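Local coordinates for protein bacillaene synthase dehydratase PksH (Bacillus subtilis, PDB 3HP0) that catalyses the dehydration of a carrier-tethered (S)-3-hydroxy-3-methylglutaryl group to a 3-methylglutaconyl group during assembly of the antibiotic bacillaene, at residues 16-22 with 52-58; 119-125 with 150-154; 127-133 with 170-175. All coordinates share one frame; numbering follows the deposited sequence.

How the contacts relate
Along the chain, contact 1 is complete before contact 2 begins, whereas contacts 2 and 3 interleave: 119-125 and 127-133 are followed by 150-154 and then 170-175. The centres of contacts 1 and 2 lie about 16 Å apart; about 14 Å separates contacts 2 and 3, and about 21 Å contacts 1 and 3. Contacts 1 and 2 both reach the mixed five-stranded sheet of the crotonase fold, and they touch where Leu56 CD2 packs on Thr122 CG2 at 3.8 Å. Contact 3 continues from edge strand 124-127 to strand 132-134, paired with 110-112. Contact 1 lies away from the active site, while the side chains of Leu151 in contact 2 and Phe133 in contact 3 are about 9 and 10 Å from that of Glu137.

Contact 1. Residues 16-22 with 52-58; sequences SVCYITF and TVVVLEG
Strands 17-22 and 53-57 run parallel, their axes 4.6 Å apart at closest approach and 20° from alignment, with Val17 opposite Val53 and Thr21 opposite Glu57. Helix 34-48 links them, which makes this a beta-alpha-beta unit of the crotonase fold's main sheet. Ser16 O opens the pairing by accepting from both Thr52 N and Val53 N; the bonds then alternate between strands, and the one from Ile20 N to Val55 O is almost straight at 178°.

Val17, Tyr19, Thr21, Val53, Val55 and Glu57 share one face of the sheet. With CG anti to the carbonyl carbon (chi1 -65°), the Tyr19 ring lies along Val55, its CD1 3.7 Å from Val55 CB. Arg12 makes a cation-pi contact with the same ring. Val17 CG1 reaches diagonally to Val55 CG2 at 4.0 Å, while Leu196 of helix 190-199 touches both Tyr19 and Val53. Further along, the Glu57 side chain crosses that of Thr21, bringing Glu57 CG to 3.4 Å from Thr21 OG1.

On the other face, Ile20 CD1 meets Val54 CG1 at 3.9 Å, and Cys18 and Ile20 pack against Val42 of helix 34-48. At the C-terminal end, Phe22 N bonds to Glu57 O, and that oxygen lies 3.6 Å from Phe22 CD2.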
loop_
_atom_site.group_PDB
_atom_site.type_symbol
_atom_site.label_atom_id
_atom_site.label_comp_id
_atom_site.label_asym_id
_atom_site.label_seq_id
_atom_site.Cartn_x
_atom_site.Cartn_y
_atom_site.Cartn_z
ATOM N N SER A 16 4.170 -14.318 -18.252
ATOM C CA SER A 16 3.027 -14.415 -17.388
ATOM C C SER A 16 3.072 -13.436 -16.205
ATOM O O SER A 16 2.362 -13.614 -15.218
ATOM C CB SER A 16 2.934 -15.862 -16.927
ATOM O OG SER A 16 4.240 -16.362 -16.690
ATOM N N VAL A 17 3.893 -12.396 -16.327
ATOM C CA VAL A 17 4.051 -11.387 -15.285
ATOM C C VAL A 17 3.622 -9.982 -15.715
ATOM O O VAL A 17 3.847 -9.581 -16.851
ATOM C CB VAL A 17 5.516 -11.286 -14.834
ATOM C CG1 VAL A 17 5.658 -10.185 -13.787
ATOM C CG2 VAL A 17 5.994 -12.608 -14.305
ATOM N N CYS A 18 3.030 -9.229 -14.798
ATOM C CA CYS A 18 2.617 -7.876 -15.113
ATOM C C CYS A 18 3.286 -6.878 -14.172
ATOM O O CYS A 18 3.191 -7.007 -12.951
ATOM C CB CYS A 18 1.106 -7.716 -15.005
ATOM S SG CYS A 18 0.624 -5.993 -15.196
ATOM N N TYR A 19 3.966 -5.888 -14.744
ATOM C CA TYR A 19 4.654 -4.878 -13.956
ATOM C C TYR A 19 3.885 -3.569 -13.953
ATOM O O TYR A 19 3.622 -2.976 -15.003
ATOM C CB TYR A 19 6.065 -4.627 -14.504
ATOM C CG TYR A 19 7.004 -5.814 -14.397
ATOM C CD1 TYR A 19 7.845 -5.975 -13.295
ATOM C CD2 TYR A 19 7.032 -6.782 -15.390
ATOM C CE1 TYR A 19 8.688 -7.081 -13.193
ATOM C CE2 TYR A 19 7.864 -7.883 -15.304
ATOM C CZ TYR A 19 8.688 -8.035 -14.209
ATOM O OH TYR A 19 9.501 -9.150 -14.146
ATOM N N ILE A 20 3.512 -3.139 -12.757
ATOM C CA ILE A 20 2.803 -1.889 -12.572
ATOM C C ILE A 20 3.819 -0.985 -11.905
ATOM O O ILE A 20 4.276 -1.281 -10.802
ATOM C CB ILE A 20 1.601 -2.042 -11.632
ATOM C CG1 ILE A 20 0.505 -2.859 -12.307
ATOM C CG2 ILE A 20 1.095 -0.668 -11.233
ATOM C CD1 ILE A 20 -0.675 -3.145 -11.404
ATOM N N THR A 21 4.184 0.098 -12.585
ATOM C CA THR A 21 5.156 1.041 -12.060
ATOM C C THR A 21 4.493 2.379 -11.843
ATOM O O THR A 21 3.956 2.978 -12.773
ATOM C CB THR A 21 6.338 1.221 -13.023
ATOM O OG1 THR A 21 7.021 -0.025 -13.202
ATOM C CG2 THR A 21 7.319 2.228 -12.472
ATOM N N PHE A 22 4.525 2.840 -10.601
ATOM C CA PHE A 22 3.908 4.111 -10.258
ATOM C C PHE A 22 4.779 5.259 -10.755
ATOM O O PHE A 22 5.901 5.460 -10.295
ATOM C CB PHE A 22 3.722 4.205 -8.749
ATOM C CG PHE A 22 2.889 3.092 -8.185
ATOM C CD1 PHE A 22 1.583 2.894 -8.633
ATOM C CD2 PHE A 22 3.394 2.247 -7.205
ATOM C CE1 PHE A 22 0.803 1.876 -8.116
ATOM C CE2 PHE A 22 2.619 1.221 -6.678
ATOM C CZ PHE A 22 1.314 1.037 -7.135
ATOM N N THR A 52 0.062 -14.702 -14.111
ATOM C CA THR A 52 0.025 -15.348 -12.803
ATOM C C THR A 52 0.706 -14.518 -11.728
ATOM O O THR A 52 0.582 -14.823 -10.541
ATOM C CB THR A 52 0.734 -16.719 -12.820
ATOM O OG1 THR A 52 2.126 -16.536 -13.118
ATOM C CG2 THR A 52 0.115 -17.618 -13.849
ATOM N N VAL A 53 1.440 -13.487 -12.135
ATOM C CA VAL A 53 2.124 -12.650 -11.156
ATOM C C VAL A 53 2.010 -11.177 -11.494
ATOM O O VAL A 53 2.107 -10.800 -12.652
ATOM C CB VAL A 53 3.650 -12.998 -11.037
ATOM C CG1 VAL A 53 4.307 -12.135 -9.955
ATOM C CG2 VAL A 53 3.841 -14.469 -10.709
ATOM N N VAL A 54 1.802 -10.347 -10.471
ATOM C CA VAL A 54 1.718 -8.903 -10.652
ATOM C C VAL A 54 2.764 -8.267 -9.742
ATOM O O VAL A 54 2.766 -8.507 -8.530
ATOM C CB VAL A 54 0.337 -8.343 -10.258
ATOM C CG1 VAL A 54 0.312 -6.840 -10.497
ATOM C CG2 VAL A 54 -0.776 -9.040 -11.047
ATOM N N VAL A 55 3.651 -7.465 -10.326
ATOM C CA VAL A 55 4.699 -6.795 -9.563
ATOM C C VAL A 55 4.431 -5.294 -9.489
ATOM O O VAL A 55 4.048 -4.670 -10.478
ATOM C CB VAL A 55 6.093 -7.021 -10.197
ATOM C CG1 VAL A 55 7.146 -6.251 -9.424
ATOM C CG2 VAL A 55 6.426 -8.513 -10.210
ATOM N N LEU A 56 4.623 -4.728 -8.306
ATOM C CA LEU A 56 4.414 -3.304 -8.090
ATOM C C LEU A 56 5.774 -2.661 -7.859
ATOM O O LEU A 56 6.595 -3.203 -7.127
ATOM C CB LEU A 56 3.516 -3.076 -6.866
ATOM C CG LEU A 56 2.008 -3.368 -6.960
ATOM C CD1 LEU A 56 1.761 -4.791 -7.444
ATOM C CD2 LEU A 56 1.369 -3.147 -5.592
ATOM N N GLU A 57 6.025 -1.507 -8.463
ATOM C CA GLU A 57 7.327 -0.871 -8.285
ATOM C C GLU A 57 7.404 0.563 -8.792
ATOM O O GLU A 57 6.387 1.253 -8.916
ATOM C CB GLU A 57 8.380 -1.692 -9.000
ATOM C CG GLU A 57 8.089 -1.824 -10.477
ATOM C CD GLU A 57 9.178 -2.546 -11.218
ATOM O OE1 GLU A 57 9.319 -2.296 -12.434
ATOM O OE2 GLU A 57 9.889 -3.368 -10.596
ATOM N N GLY A 58 8.634 0.985 -9.087
ATOM C CA GLY A 58 8.905 2.320 -9.597
ATOM C C GLY A 58 9.325 3.279 -8.498
ATOM O O GLY A 58 8.935 4.452 -8.500
#

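Contact 2. Residues 119-125 with 150-154; sequences VSATDIA and FLIRR
Arg154 reaches from helix 148-155 to carbonyls at and just beyond the C-terminal end of helix 115-121, giving two bonds across the contact: NE to Ser120 O at 2.9 Å and NH2 to Thr122 O at 3.0 Å. Both acceptors lie within 2° of the guanidinium plane, so the flat group meets them at its edge. The chain is extended from CG to NE, which carries the guanidinium past Ser120 to the turn where Thr122 leaves helical geometry. The NH2 bond is nearly straight at 174°, although it meets Thr122 O from above the carbonyl plane; the NE bond is more bent, at 144°. Ala125 CB lies over one face of the group.

The tightly packed part is where the two helices meet. Ser120 CB lies 3.8 Å from Phe150 CB, and its OG, bonded to Leu116 O, rests beside Leu151 CD1. Ala121 CB approaches Phe150 CD1 at 3.8 Å, while Tyr90 meets the Phe150 ring from helix 87-98. Leu151 turns its side chain on to Ala160 and Met163 of helix 157-166.

The looser side lies towards exposed Arg153, whose link to Ser120 runs through water. That water donates to Ser120 O and Phe150 O and accepts from Arg153 NH1 at 2.9 Å. Ser120 O therefore receives both a water proton and the NE proton of Arg154.

Beyond the two segments, Arg154 NH1 bonds to Gly179 O and forms a salt bridge with Asp182 OD1. The guanidinium joins the end of helix 115-121 to residues 179-182, and Asp182 OD1 in turn ties in Ala125 N of strand 124-127; the carboxylate and the helix-end carbonyls probably complement its positive charge.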
loop_
_atom_site.group_PDB
_atom_site.type_symbol
_atom_site.label_atom_id
_atom_site.label_comp_id
_atom_site.label_asym_id
_atom_site.label_seq_id
_atom_site.Cartn_x
_atom_site.Cartn_y
_atom_site.Cartn_z
ATOM N N VAL A 119 2.416 -2.407 0.239
ATOM C CA VAL A 119 3.384 -3.429 0.625
ATOM C C VAL A 119 2.800 -4.514 1.530
ATOM O O VAL A 119 3.119 -5.697 1.384
ATOM C CB VAL A 119 4.609 -2.793 1.323
ATOM C CG1 VAL A 119 5.535 -3.872 1.829
ATOM C CG2 VAL A 119 5.355 -1.871 0.343
ATOM N N SER A 120 1.944 -4.104 2.457
ATOM C CA SER A 120 1.324 -5.023 3.394
ATOM C C SER A 120 0.335 -5.943 2.704
ATOM O O SER A 120 0.252 -7.127 3.036
ATOM C CB SER A 120 0.575 -4.251 4.483
ATOM O OG SER A 120 1.414 -3.319 5.139
ATOM N N ALA A 121 -0.417 -5.382 1.757
ATOM C CA ALA A 121 -1.442 -6.115 1.030
ATOM C C ALA A 121 -0.932 -7.149 0.032
ATOM O O ALA A 121 -1.572 -8.194 -0.153
ATOM C CB ALA A 121 -2.356 -5.132 0.316
ATOM N N THR A 122 0.201 -6.867 -0.617
ATOM C CA THR A 122 0.732 -7.793 -1.595
ATOM C C THR A 122 1.014 -9.130 -0.937
ATOM O O THR A 122 1.303 -9.192 0.259
ATOM C CB THR A 122 2.019 -7.233 -2.290
ATOM O OG1 THR A 122 3.072 -7.016 -1.333
ATOM C CG2 THR A 122 1.691 -5.911 -2.999
ATOM N N ASP A 123 0.892 -10.203 -1.712
ATOM C CA ASP A 123 1.138 -11.555 -1.211
ATOM C C ASP A 123 2.587 -11.711 -0.763
ATOM O O ASP A 123 2.876 -12.469 0.162
ATOM C CB ASP A 123 0.880 -12.590 -2.302
ATOM C CG ASP A 123 -0.576 -12.672 -2.705
ATOM O OD1 ASP A 123 -1.422 -12.965 -1.829
ATOM O OD2 ASP A 123 -0.869 -12.457 -3.899
ATOM N N ILE A 124 3.482 -10.996 -1.450
ATOM C CA ILE A 124 4.913 -11.038 -1.184
ATOM C C ILE A 124 5.548 -9.664 -1.330
ATOM O O ILE A 124 5.357 -8.977 -2.341
ATOM C CB ILE A 124 5.623 -11.991 -2.158
ATOM C CG1 ILE A 124 5.068 -13.404 -1.974
ATOM C CG2 ILE A 124 7.147 -11.925 -1.949
ATOM C CD1 ILE A 124 5.712 -14.427 -2.860
ATOM N N ALA A 125 6.323 -9.274 -0.326
ATOM C CA ALA A 125 6.980 -7.976 -0.346
ATOM C C ALA A 125 8.490 -8.133 -0.200
ATOM O O ALA A 125 8.968 -8.689 0.785
ATOM C CB ALA A 125 6.428 -7.094 0.775
ATOM N N PHE A 150 -4.305 -4.447 7.124
ATOM C CA PHE A 150 -3.355 -5.163 6.269
ATOM C C PHE A 150 -2.002 -5.305 6.997
ATOM O O PHE A 150 -1.390 -6.376 6.990
ATOM C CB PHE A 150 -3.174 -4.400 4.950
ATOM C CG PHE A 150 -4.427 -4.328 4.111
ATOM C CD1 PHE A 150 -4.789 -5.390 3.278
ATOM C CD2 PHE A 150 -5.271 -3.216 4.186
ATOM C CE1 PHE A 150 -5.961 -5.348 2.540
ATOM C CE2 PHE A 150 -6.456 -3.164 3.444
ATOM C CZ PHE A 150 -6.799 -4.230 2.621
ATOM N N LEU A 151 -1.556 -4.224 7.637
ATOM C CA LEU A 151 -0.296 -4.237 8.368
ATOM C C LEU A 151 -0.378 -5.256 9.495
ATOM O O LEU A 151 0.513 -6.104 9.661
ATOM C CB LEU A 151 0.026 -2.845 8.948
ATOM C CG LEU A 151 1.384 -2.757 9.684
ATOM C CD1 LEU A 151 2.518 -3.166 8.735
ATOM C CD2 LEU A 151 1.638 -1.346 10.202
ATOM N N ILE A 152 -1.461 -5.176 10.257
ATOM C CA ILE A 152 -1.686 -6.070 11.378
ATOM C C ILE A 152 -1.701 -7.530 10.957
ATOM O O ILE A 152 -1.171 -8.388 11.660
ATOM C CB ILE A 152 -3.009 -5.712 12.098
ATOM C CG1 ILE A 152 -2.817 -4.384 12.839
ATOM C CG2 ILE A 152 -3.462 -6.877 13.016
ATOM C CD1 ILE A 152 -4.033 -3.917 13.607
ATOM N N ARG A 153 -2.304 -7.822 9.809
ATOM C CA ARG A 153 -2.334 -9.205 9.351
ATOM C C ARG A 153 -0.896 -9.725 9.154
ATOM O O ARG A 153 -0.625 -10.910 9.335
ATOM C CB ARG A 153 -3.120 -9.343 8.038
ATOM C CG ARG A 153 -2.976 -10.749 7.432
ATOM C CD ARG A 153 -3.419 -10.861 5.971
ATOM N NE ARG A 153 -2.830 -12.058 5.362
ATOM C CZ ARG A 153 -1.551 -12.163 4.990
ATOM N NH1 ARG A 153 -0.718 -11.137 5.146
ATOM N NH2 ARG A 153 -1.093 -13.308 4.497
ATOM N N ARG A 154 0.018 -8.833 8.790
ATOM C CA ARG A 154 1.409 -9.223 8.565
ATOM C C ARG A 154 2.310 -9.274 9.793
ATOM O O ARG A 154 3.073 -10.221 9.959
ATOM C CB ARG A 154 2.072 -8.289 7.539
ATOM C CG ARG A 154 2.068 -8.810 6.121
ATOM C CD ARG A 154 2.690 -7.810 5.165
ATOM N NE ARG A 154 2.746 -8.351 3.816
ATOM C CZ ARG A 154 3.743 -9.096 3.341
ATOM N NH1 ARG A 154 4.792 -9.381 4.109
ATOM N NH2 ARG A 154 3.668 -9.596 2.108
HETATM O O HOH W 1 -1.488 -8.316 4.791
#

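Contact 3. Residues 127-133 with 170-175; sequences ADQTASF and ISVQEA
Phe133 CG stands anti to its own carbonyl carbon (chi1 -50°), directing the ring to Ala175, whose CB is 3.6 Å from CE2. A chi1 of 72° tucks Ile170 CG1 back over its own main chain, bringing that atom to 4.0 Å from Phe133 CB, near the plane of the ring. The backbones of these residues form a single antiparallel hydrogen-bonded bridge: Ile170 N donates to Phe133 O at 2.7 Å and Phe133 N to Ile170 O at 3.2 Å.

Val172 fits against the type I turn from Asp128 to Ala131. Its CB lies 3.4 Å from Ala131 O, CG2 meets Asp128 O, and CG1 reaches Gln129 O at 3.7 Å. Ser171 and Glu174 build a capping box at this helix start: Ser171 OG accepts from Glu174 N, and Ser171 N donates to Glu174 OE2, met on its anti side.

The bridge thus joins strand 132-134 to the approach to helix 172-178. Strand 110-112 pairs with 132-134 through backbone bonds of Ser132 with Gly109 and Val111, Leu180 packs on Phe133, and Ile181 touches Ala175 beyond the helix.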
loop_
_atom_site.group_PDB
_atom_site.type_symbol
_atom_site.label_atom_id
_atom_site.label_comp_id
_atom_site.label_asym_id
_atom_site.label_seq_id
_atom_site.Cartn_x
_atom_site.Cartn_y
_atom_site.Cartn_z
ATOM N N ALA A 127 12.530 -6.205 -0.659
ATOM C CA ALA A 127 13.168 -4.899 -0.642
ATOM C C ALA A 127 14.687 -4.996 -0.651
ATOM O O ALA A 127 15.248 -6.094 -0.690
ATOM C CB ALA A 127 12.696 -4.123 0.593
ATOM N N ASP A 128 15.339 -3.833 -0.638
ATOM C CA ASP A 128 16.794 -3.757 -0.583
ATOM C C ASP A 128 17.167 -3.040 0.714
ATOM O O ASP A 128 16.287 -2.651 1.479
ATOM C CB ASP A 128 17.369 -3.010 -1.793
ATOM C CG ASP A 128 16.915 -1.566 -1.872
ATOM O OD1 ASP A 128 16.760 -0.922 -0.813
ATOM O OD2 ASP A 128 16.734 -1.066 -3.002
ATOM N N GLN A 129 18.465 -2.874 0.951
ATOM C CA GLN A 129 18.995 -2.223 2.156
ATOM C C GLN A 129 18.408 -0.838 2.422
ATOM O O GLN A 129 18.353 -0.372 3.559
ATOM C CB GLN A 129 20.511 -2.051 2.029
ATOM C CG GLN A 129 21.229 -3.174 1.338
ATOM C CD GLN A 129 21.516 -4.327 2.265
ATOM O OE1 GLN A 129 22.078 -4.136 3.346
ATOM N NE2 GLN A 129 21.149 -5.534 1.849
ATOM N N THR A 130 17.999 -0.175 1.356
ATOM C CA THR A 130 17.460 1.170 1.432
ATOM C C THR A 130 16.072 1.374 2.055
ATOM O O THR A 130 15.812 2.423 2.648
ATOM C CB THR A 130 17.457 1.778 0.035
ATOM O OG1 THR A 130 18.813 1.992 -0.376
ATOM C CG2 THR A 130 16.690 3.086 0.011
ATOM N N ALA A 131 15.190 0.383 1.923
ATOM C CA ALA A 131 13.827 0.491 2.439
ATOM C C ALA A 131 13.681 0.813 3.929
ATOM O O ALA A 131 14.351 0.234 4.781
ATOM C CB ALA A 131 13.051 -0.790 2.116
ATOM N N SER A 132 12.803 1.758 4.228
ATOM C CA SER A 132 12.500 2.122 5.600
ATOM C C SER A 132 10.991 2.367 5.606
ATOM O O SER A 132 10.423 2.821 4.614
ATOM C CB SER A 132 13.262 3.378 6.033
ATOM O OG SER A 132 12.764 4.529 5.376
ATOM N N PHE A 133 10.345 2.074 6.727
ATOM C CA PHE A 133 8.895 2.203 6.827
ATOM C C PHE A 133 8.472 3.057 8.015
ATOM O O PHE A 133 9.030 2.919 9.099
ATOM C CB PHE A 133 8.298 0.789 6.944
ATOM C CG PHE A 133 8.801 -0.162 5.895
ATOM C CD1 PHE A 133 8.133 -0.300 4.681
ATOM C CD2 PHE A 133 9.985 -0.867 6.091
ATOM C CE1 PHE A 133 8.637 -1.123 3.669
ATOM C CE2 PHE A 133 10.504 -1.691 5.093
ATOM C CZ PHE A 133 9.828 -1.822 3.874
ATOM N N ILE A 170 11.039 2.351 10.774
ATOM C CA ILE A 170 11.734 1.148 11.183
ATOM C C ILE A 170 12.673 0.745 10.055
ATOM O O ILE A 170 12.450 1.103 8.897
ATOM C CB ILE A 170 10.756 -0.007 11.478
ATOM C CG1 ILE A 170 10.159 -0.537 10.179
ATOM C CG2 ILE A 170 9.630 0.482 12.392
ATOM C CD1 ILE A 170 9.424 -1.839 10.355
ATOM N N SER A 171 13.720 0.007 10.402
ATOM C CA SER A 171 14.709 -0.430 9.428
ATOM C C SER A 171 14.214 -1.612 8.595
ATOM O O SER A 171 13.246 -2.284 8.960
ATOM C CB SER A 171 15.991 -0.831 10.149
ATOM O OG SER A 171 15.766 -1.979 10.951
ATOM N N VAL A 172 14.886 -1.868 7.479
ATOM C CA VAL A 172 14.515 -2.987 6.637
ATOM C C VAL A 172 14.745 -4.283 7.420
ATOM O O VAL A 172 14.128 -5.308 7.133
ATOM C CB VAL A 172 15.339 -3.005 5.329
ATOM C CG1 VAL A 172 16.820 -3.067 5.641
ATOM C CG2 VAL A 172 14.918 -4.188 4.471
ATOM N N GLN A 173 15.626 -4.223 8.420
ATOM C CA GLN A 173 15.927 -5.384 9.265
ATOM C C GLN A 173 14.733 -5.739 10.150
ATOM O O GLN A 173 14.326 -6.904 10.213
ATOM C CB GLN A 173 17.133 -5.114 10.180
ATOM C CG GLN A 173 18.503 -5.101 9.516
ATOM C CD GLN A 173 18.670 -3.985 8.503
ATOM O OE1 GLN A 173 18.175 -2.867 8.690
ATOM N NE2 GLN A 173 19.392 -4.277 7.426
ATOM N N GLU A 174 14.188 -4.739 10.847
ATOM C CA GLU A 174 13.044 -4.972 11.722
ATOM C C GLU A 174 11.857 -5.423 10.882
ATOM O O GLU A 174 11.146 -6.356 11.253
ATOM C CB GLU A 174 12.659 -3.706 12.480
ATOM C CG GLU A 174 13.812 -2.964 13.081
ATOM C CD GLU A 174 13.356 -1.759 13.881
ATOM O OE1 GLU A 174 12.893 -1.959 15.029
ATOM O OE2 GLU A 174 13.452 -0.623 13.353
ATOM N N ALA A 175 11.646 -4.753 9.754
ATOM C CA ALA A 175 10.550 -5.115 8.871
ATOM C C ALA A 175 10.652 -6.610 8.572
ATOM O O ALA A 175 9.648 -7.328 8.575
ATOM C CB ALA A 175 10.623 -4.308 7.572
#